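Local structure of aldehyde dehydrogenase (Burkholderia vietnamiensis, 5KF0) at residues F447-D450 with N451-Y454; Y306-L309 with R310-V314. The protein probably oxidises aldehydes to carboxylic acids with a nicotinamide cofactor and binds NADPH. All blocks are in the same frame, centred on the assembly; numbering follows the deposited sequence.

Interaction 1: F447-D450 with N451-Y454; sequences FRVD and NMPY. With ACT (acetate ion), chain H.
Met452 N donates to Val449 O at 3.1 Å, closing a type I beta turn from Val449 to Met452. Around this turn the chain doubles back, bringing Tyr454 against Arg448. One water stitches the two arms together, accepting from Arg448 NE at 2.9 Å and probably donating to Met452 O at 2.7 Å, though it has more acceptors nearby than protons to give. Further along the same guanidinium, Arg448 NH1 binds OXT of an acetate ion, probably a component of the crystallisation medium, at 3.1 Å. The Arg448 chain is fully extended, with CG anti to the backbone N (chi1 179°), and this lays the guanidinium flat against the Tyr454 ring, their planes 18° apart. Arg448 CD sits over the ring centroid at 3.8 Å as a CH-pi contact, while CZ lies 3.2 Å from Tyr454 CD2. Met452 SD takes a weak but nearly straight bond from Val449 N and touches Val449 CG1 at 3.8 Å; it also makes an oblique Met-aromatic contact with Phe447. Within the turn, Asp450 forms a salt bridge with Arg112, and Arg139 of the second subunit donates to Arg448 O. Tyr454 lines the NADPH pocket, and the cationic plane stacked on its ring would probably polarise the aromatic electrons, an effect the nearby acetate may temper.

Interaction 2: Y306-L309 with R310-V314; sequences YDTL and RDKLV
With CG anti to the backbone N in both Tyr306 and Arg310 (chi1 178° in the latter), and Arg310 bent at chi3 (65°) in the conformer described, one of two, the arginine folds back toward the preceding turn of the helix, where Tyr306 and Asp307 lie. Both segments belong to the first turns of the alpha-helix 306-319, and i to i+4 backbone bonds run through it: Arg310 N to Tyr306 O, Asp311 N to Asp307 O, Lys312 N to Thr308 O, and Leu313 N to Leu309 O, the last the shortest, at 2.7 Å. In this conformer the Arg310 guanidinium presents one face to Asp307, whose OD1 lies 3.4 Å from NH2, well out of the guanidinium plane. This salt bridge is therefore one of charge alone, with no N-H aimed at the oxygen, since carboxylate and guanidinium lie nearly parallel, 14° apart, with OD1 above the guanidinium's rim. Tyr306 meets the same group differently: its ring edge, at CE2, comes within 3.7 Å of Arg310 NH1. Glu375 OE1 receives both Tyr306 OH and Arg310 NH1, binding this side of the helix to strand 368-375. On another side, Thr308 and Lys312 run alongside each other, with CG2 and CE 3.9 Å apart, and the lysine ends in a salt bridge with Asp275 of helix 274-286. Leu309 and Leu313 form the buried side, packing on strand 298-302, and their CD2 atoms approach to 4.2 Å. At the exposed side a water accepts from Arg310 NH2 at 2.7 Å and donates both to Asp307 O at 2.9 Å and to Asp311 OD1 at 2.5 Å.

How the interactions relate
The two contacts are separate: their centres lie about 30 Å apart and their nearest atoms about 15 Å, so the two do not meet. Interaction 1 is the inner one, centred about 10 Å from the middle of the chain, and its Tyr454 side chain comes about 3 Å from the bound NADPH while the turn packs against the second subunit. Interaction 2 sits about 30 Å from that middle, on an outer helix that no other protein chain of the assembly touches at these residues. One sheet gives them indirect common ground: strand 298-302 lies beneath the helix of 306-314, and strand 416-420 of that sheet is touched by Met452 and Tyr454.

Interaction 1: F447-D450 with N451-Y454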
ATOM      1  N   PHE A 447      -5.350  26.007  -5.416  1.00 12.46           N
ATOM      2  CA  PHE A 447      -5.766  25.189  -4.280  1.00 11.29           C
ATOM      3  C   PHE A 447      -4.666  24.212  -3.867  1.00 11.18           C
ATOM      4  O   PHE A 447      -4.072  23.534  -4.714  1.00 12.22           O
ATOM      5  CB  PHE A 447      -7.039  24.402  -4.612  1.00 12.28           C
ATOM      6  CG  PHE A 447      -7.434  23.434  -3.534  1.00 10.63           C
ATOM      7  CD1 PHE A 447      -8.150  23.878  -2.430  1.00 14.25           C
ATOM      8  CD2 PHE A 447      -7.061  22.100  -3.594  1.00 13.36           C
ATOM      9  CE1 PHE A 447      -8.493  22.994  -1.409  1.00 15.82           C
ATOM     10  CE2 PHE A 447      -7.402  21.223  -2.574  1.00 15.08           C
ATOM     11  CZ  PHE A 447      -8.123  21.675  -1.492  1.00 16.24           C
ATOM     12  N   ARG A 448      -4.427  24.126  -2.555  1.00 11.75           N
ATOM     13  CA  ARG A 448      -3.573  23.110  -1.952  1.00 11.61           C
ATOM     14  C   ARG A 448      -4.135  22.743  -0.585  1.00 12.24           C
ATOM     15  O   ARG A 448      -4.558  23.617   0.174  1.00 13.89           O
ATOM     16  CB  ARG A 448      -2.131  23.604  -1.788  1.00 10.34           C
ATOM     17  CG  ARG A 448      -1.204  22.564  -1.119  1.00 11.06           C
ATOM     18  CD  ARG A 448       0.199  23.129  -0.942  1.00 12.70           C
ATOM     19  NE  ARG A 448       1.118  22.115  -0.437  1.00  9.67           N
ATOM     20  CZ  ARG A 448       2.406  22.332  -0.194  1.00 11.37           C
ATOM     21  NH1 ARG A 448       2.926  23.549  -0.358  1.00 10.79           N
ATOM     22  NH2 ARG A 448       3.175  21.329   0.209  1.00 10.25           N
ATOM     23  N   VAL A 449      -4.155  21.451  -0.286  1.00 10.36           N
ATOM     24  CA  VAL A 449      -4.426  20.962   1.062  1.00 10.66           C
ATOM     25  C   VAL A 449      -3.186  20.199   1.516  1.00 10.68           C
ATOM     26  O   VAL A 449      -2.506  19.561   0.704  1.00 12.44           O
ATOM     27  CB  VAL A 449      -5.725  20.117   1.105  1.00 10.99           C
ATOM     28  CG1 VAL A 449      -5.681  18.958   0.125  1.00 13.02           C
ATOM     29  CG2 VAL A 449      -6.049  19.646   2.520  1.00 13.42           C
ATOM     30  N   ASP A 450      -2.847  20.310   2.802  1.00 10.92           N
ATOM     31  CA  ASP A 450      -1.448  20.092   3.153  1.00 10.92           C
ATOM     32  C   ASP A 450      -1.023  18.634   3.195  1.00 14.35           C
ATOM     33  O   ASP A 450       0.183  18.374   3.277  1.00 15.41           O
ATOM     34  CB  ASP A 450      -1.145  20.795   4.476  1.00 10.78           C
ATOM     35  CG  ASP A 450      -1.205  22.299   4.323  1.00 13.14           C
ATOM     36  OD1 ASP A 450      -0.378  22.839   3.563  1.00 12.94           O
ATOM     37  OD2 ASP A 450      -2.085  22.936   4.934  1.00 17.28           O
ATOM     38  N   ASN A 451      -1.948  17.673   3.107  1.00 12.27           N
ATOM     39  CA  ASN A 451      -1.520  16.286   2.997  1.00 11.85           C
ATOM     40  C   ASN A 451      -1.262  15.847   1.561  1.00 11.77           C
ATOM     41  O   ASN A 451      -0.636  14.802   1.359  1.00 12.56           O
ATOM     42  CB  ASN A 451      -2.557  15.340   3.624  1.00 11.53           C
ATOM     43  CG  ASN A 451      -3.895  15.394   2.917  1.00 13.23           C
ATOM     44  OD1 ASN A 451      -4.285  16.433   2.387  1.00 12.66           O
ATOM     45  ND2 ASN A 451      -4.619  14.272   2.923  1.00 15.70           N
ATOM     46  N   MET A 452      -1.689  16.622   0.573  1.00 11.15           N
ATOM     47  CA  MET A 452      -1.656  16.123  -0.793  1.00  9.31           C
ATOM     48  C   MET A 452      -0.238  16.193  -1.362  1.00  9.35           C
ATOM     49  O   MET A 452       0.554  17.062  -0.979  1.00 11.22           O
ATOM     50  CB  MET A 452      -2.617  16.928  -1.668  1.00  9.90           C
ATOM     51  CG  MET A 452      -2.073  18.252  -2.216  1.00 10.75           C
ATOM     52  SD  MET A 452      -3.421  19.227  -2.935  1.00 11.39           S
ATOM     53  CE  MET A 452      -2.557  20.217  -4.155  1.00 13.31           C
ATOM     54  N   PRO A 453       0.116  15.287  -2.277  1.00 11.23           N
ATOM     55  CA  PRO A 453       1.388  15.452  -2.995  1.00 10.63           C
ATOM     56  C   PRO A 453       1.383  16.784  -3.736  1.00 10.77           C
ATOM     57  O   PRO A 453       0.387  17.163  -4.357  1.00 12.42           O
ATOM     58  CB  PRO A 453       1.417  14.253  -3.957  1.00 13.18           C
ATOM     59  CG  PRO A 453      -0.035  13.867  -4.126  1.00 11.31           C
ATOM     60  CD  PRO A 453      -0.703  14.183  -2.816  1.00 11.62           C
ATOM     61  N   TYR A 454       2.485  17.528  -3.627  1.00  9.20           N
ATOM     62  CA  TYR A 454       2.500  18.879  -4.176  1.00 11.38           C
ATOM     63  C   TYR A 454       3.877  19.217  -4.719  1.00 11.70           C
ATOM     64  O   TYR A 454       4.876  19.096  -4.003  1.00 11.69           O
ATOM     65  CB  TYR A 454       2.097  19.899  -3.103  1.00 10.82           C
ATOM     66  CG  TYR A 454       2.191  21.313  -3.605  1.00 10.49           C
ATOM     67  CD1 TYR A 454       1.197  21.834  -4.419  1.00 12.75           C
ATOM     68  CD2 TYR A 454       3.284  22.116  -3.296  1.00 10.22           C
ATOM     69  CE1 TYR A 454       1.266  23.127  -4.893  1.00 13.64           C
ATOM     70  CE2 TYR A 454       3.361  23.427  -3.773  1.00 13.13           C
ATOM     71  CZ  TYR A 454       2.346  23.915  -4.569  1.00 13.68           C
ATOM     72  OH  TYR A 454       2.395  25.215  -5.039  1.00 14.45           O
TER
HETATM   73  C   ACT H 504       0.609  26.694  -1.049  0.82 28.33           C
HETATM   74  O   ACT H 504      -0.564  27.056  -0.743  0.82 22.49           O
HETATM   75  OXT ACT H 504       1.297  26.153  -0.154  0.82 22.33           O
HETATM   76  CH3 ACT H 504       1.184  26.880  -2.418  0.82 28.92           C
HETATM   77  O   HOH W   1       0.811  19.367   0.398  1.00 11.39           O

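Interaction 2: Y306-L309 with R310-V314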
ATOM      1  N   TYR A 306     -16.998  33.916 -23.107  1.00 18.12           N
ATOM      2  CA  TYR A 306     -15.927  34.876 -22.864  1.00 19.20           C
ATOM      3  C   TYR A 306     -16.460  36.252 -22.467  1.00 19.45           C
ATOM      4  O   TYR A 306     -16.002  36.842 -21.480  1.00 21.67           O
ATOM      5  CB  TYR A 306     -15.040  34.976 -24.104  1.00 20.64           C
ATOM      6  CG  TYR A 306     -13.820  35.855 -23.929  1.00 20.20           C
ATOM      7  CD1 TYR A 306     -12.598  35.317 -23.535  1.00 19.21           C
ATOM      8  CD2 TYR A 306     -13.887  37.226 -24.169  1.00 21.06           C
ATOM      9  CE1 TYR A 306     -11.482  36.112 -23.384  1.00 19.43           C
ATOM     10  CE2 TYR A 306     -12.779  38.028 -24.012  1.00 22.46           C
ATOM     11  CZ  TYR A 306     -11.580  37.467 -23.619  1.00 21.39           C
ATOM     12  OH  TYR A 306     -10.473  38.271 -23.467  1.00 20.71           O
ATOM     13  N   ASP A 307     -17.414  36.793 -23.231  1.00 18.12           N
ATOM     14  CA  ASP A 307     -17.857  38.163 -22.968  1.00 19.19           C
ATOM     15  C   ASP A 307     -18.559  38.277 -21.620  1.00 21.38           C
ATOM     16  O   ASP A 307     -18.356  39.257 -20.891  1.00 20.00           O
ATOM     17  CB  ASP A 307     -18.778  38.653 -24.081  1.00 18.68           C
ATOM     18  CG  ASP A 307     -18.048  38.897 -25.376  1.00 29.22           C
ATOM     19  OD1 ASP A 307     -16.803  38.908 -25.374  1.00 28.44           O
ATOM     20  OD2 ASP A 307     -18.727  39.095 -26.403  1.00 30.86           O
ATOM     21  N   THR A 308     -19.392  37.294 -21.269  1.00 18.14           N
ATOM     22  CA  THR A 308     -20.087  37.369 -19.986  1.00 23.17           C
ATOM     23  C   THR A 308     -19.120  37.186 -18.822  1.00 18.04           C
ATOM     24  O   THR A 308     -19.189  37.920 -17.825  1.00 18.77           O
ATOM     25  CB  THR A 308     -21.202  36.330 -19.929  1.00 29.58           C
ATOM     26  OG1 THR A 308     -22.119  36.576 -21.000  1.00 36.10           O
ATOM     27  CG2 THR A 308     -21.944  36.434 -18.611  1.00 31.13           C
ATOM     28  N   LEU A 309     -18.219  36.210 -18.921  1.00 16.43           N
ATOM     29  CA  LEU A 309     -17.216  36.045 -17.875  1.00 15.08           C
ATOM     30  C   LEU A 309     -16.359  37.298 -17.746  1.00 18.93           C
ATOM     31  O   LEU A 309     -16.057  37.739 -16.632  1.00 18.11           O
ATOM     32  CB  LEU A 309     -16.341  34.823 -18.157  1.00 16.65           C
ATOM     33  CG  LEU A 309     -15.315  34.494 -17.071  1.00 16.76           C
ATOM     34  CD1 LEU A 309     -15.098  32.985 -16.961  1.00 18.24           C
ATOM     35  CD2 LEU A 309     -13.980  35.181 -17.335  1.00 18.50           C
ATOM     36  N   ARG A 310     -15.950  37.876 -18.877  1.00 17.74           N
ATOM     37  CA  ARG A 310     -15.111  39.070 -18.831  0.63 16.83           C
ATOM     38  C   ARG A 310     -15.794  40.187 -18.054  1.00 17.86           C
ATOM     39  O   ARG A 310     -15.181  40.804 -17.173  1.00 20.41           O
ATOM     40  CB  ARG A 310     -14.761  39.537 -20.244  0.63 17.89           C
ATOM     41  CG  ARG A 310     -13.931  40.820 -20.267  0.63 19.00           C
ATOM     42  CD  ARG A 310     -13.581  41.235 -21.690  0.63 21.76           C
ATOM     43  NE  ARG A 310     -14.768  41.600 -22.460  0.63 24.56           N
ATOM     44  CZ  ARG A 310     -14.785  41.754 -23.779  0.63 29.56           C
ATOM     45  NH1 ARG A 310     -13.679  41.575 -24.486  0.63 29.73           N
ATOM     46  NH2 ARG A 310     -15.914  42.089 -24.390  0.63 30.50           N
ATOM     47  N   ASP A 311     -17.067  40.459 -18.362  1.00 19.60           N
ATOM     48  CA  ASP A 311     -17.794  41.511 -17.650  1.00 20.66           C
ATOM     49  C   ASP A 311     -17.830  41.241 -16.153  1.00 19.62           C
ATOM     50  O   ASP A 311     -17.601  42.145 -15.338  1.00 18.43           O
ATOM     51  CB  ASP A 311     -19.221  41.634 -18.187  1.00 19.88           C
ATOM     52  CG  ASP A 311     -19.275  42.189 -19.591  1.00 27.60           C
ATOM     53  OD1 ASP A 311     -18.245  42.703 -20.078  1.00 30.10           O
ATOM     54  OD2 ASP A 311     -20.362  42.119 -20.198  1.00 28.29           O
ATOM     55  N   LYS A 312     -18.147  40.002 -15.773  1.00 17.16           N
ATOM     56  CA  LYS A 312     -18.208  39.644 -14.360  1.00 18.93           C
ATOM     57  C   LYS A 312     -16.841  39.741 -13.695  1.00 17.80           C
ATOM     58  O   LYS A 312     -16.730  40.217 -12.559  1.00 17.21           O
ATOM     59  CB  LYS A 312     -18.775  38.233 -14.204  1.00 14.62           C
ATOM     60  CG  LYS A 312     -20.268  38.129 -14.549  1.00 16.89           C
ATOM     61  CD  LYS A 312     -20.742  36.675 -14.507  1.00 19.74           C
ATOM     62  CE  LYS A 312     -22.242  36.550 -14.749  1.00 24.96           C
ATOM     63  NZ  LYS A 312     -23.033  37.004 -13.570  1.00 24.25           N
ATOM     64  N   LEU A 313     -15.792  39.274 -14.376  1.00 16.73           N
ATOM     65  CA  LEU A 313     -14.468  39.287 -13.765  1.00 15.83           C
ATOM     66  C   LEU A 313     -13.920  40.709 -13.656  1.00 17.70           C
ATOM     67  O   LEU A 313     -13.237  41.040 -12.680  1.00 17.85           O
ATOM     68  CB  LEU A 313     -13.521  38.389 -14.559  1.00 14.03           C
ATOM     69  CG  LEU A 313     -12.114  38.254 -13.987  1.00 15.06           C
ATOM     70  CD1 LEU A 313     -12.165  37.720 -12.564  1.00 16.74           C
ATOM     71  CD2 LEU A 313     -11.283  37.337 -14.865  1.00 18.80           C
ATOM     72  N   VAL A 314     -14.215  41.562 -14.638  1.00 16.33           N
ATOM     73  CA  VAL A 314     -13.830  42.969 -14.532  1.00 17.64           C
ATOM     74  C   VAL A 314     -14.498  43.602 -13.316  1.00 17.25           C
ATOM     75  O   VAL A 314     -13.852  44.290 -12.512  1.00 17.51           O
ATOM     76  CB  VAL A 314     -14.170  43.718 -15.834  1.00 18.09           C
ATOM     77  CG1 VAL A 314     -14.163  45.232 -15.625  1.00 18.97           C
ATOM     78  CG2 VAL A 314     -13.192  43.322 -16.934  1.00 17.62           C
TER
HETATM   79  O   HOH W   2     -17.493  41.635 -22.249  0.63 26.28           O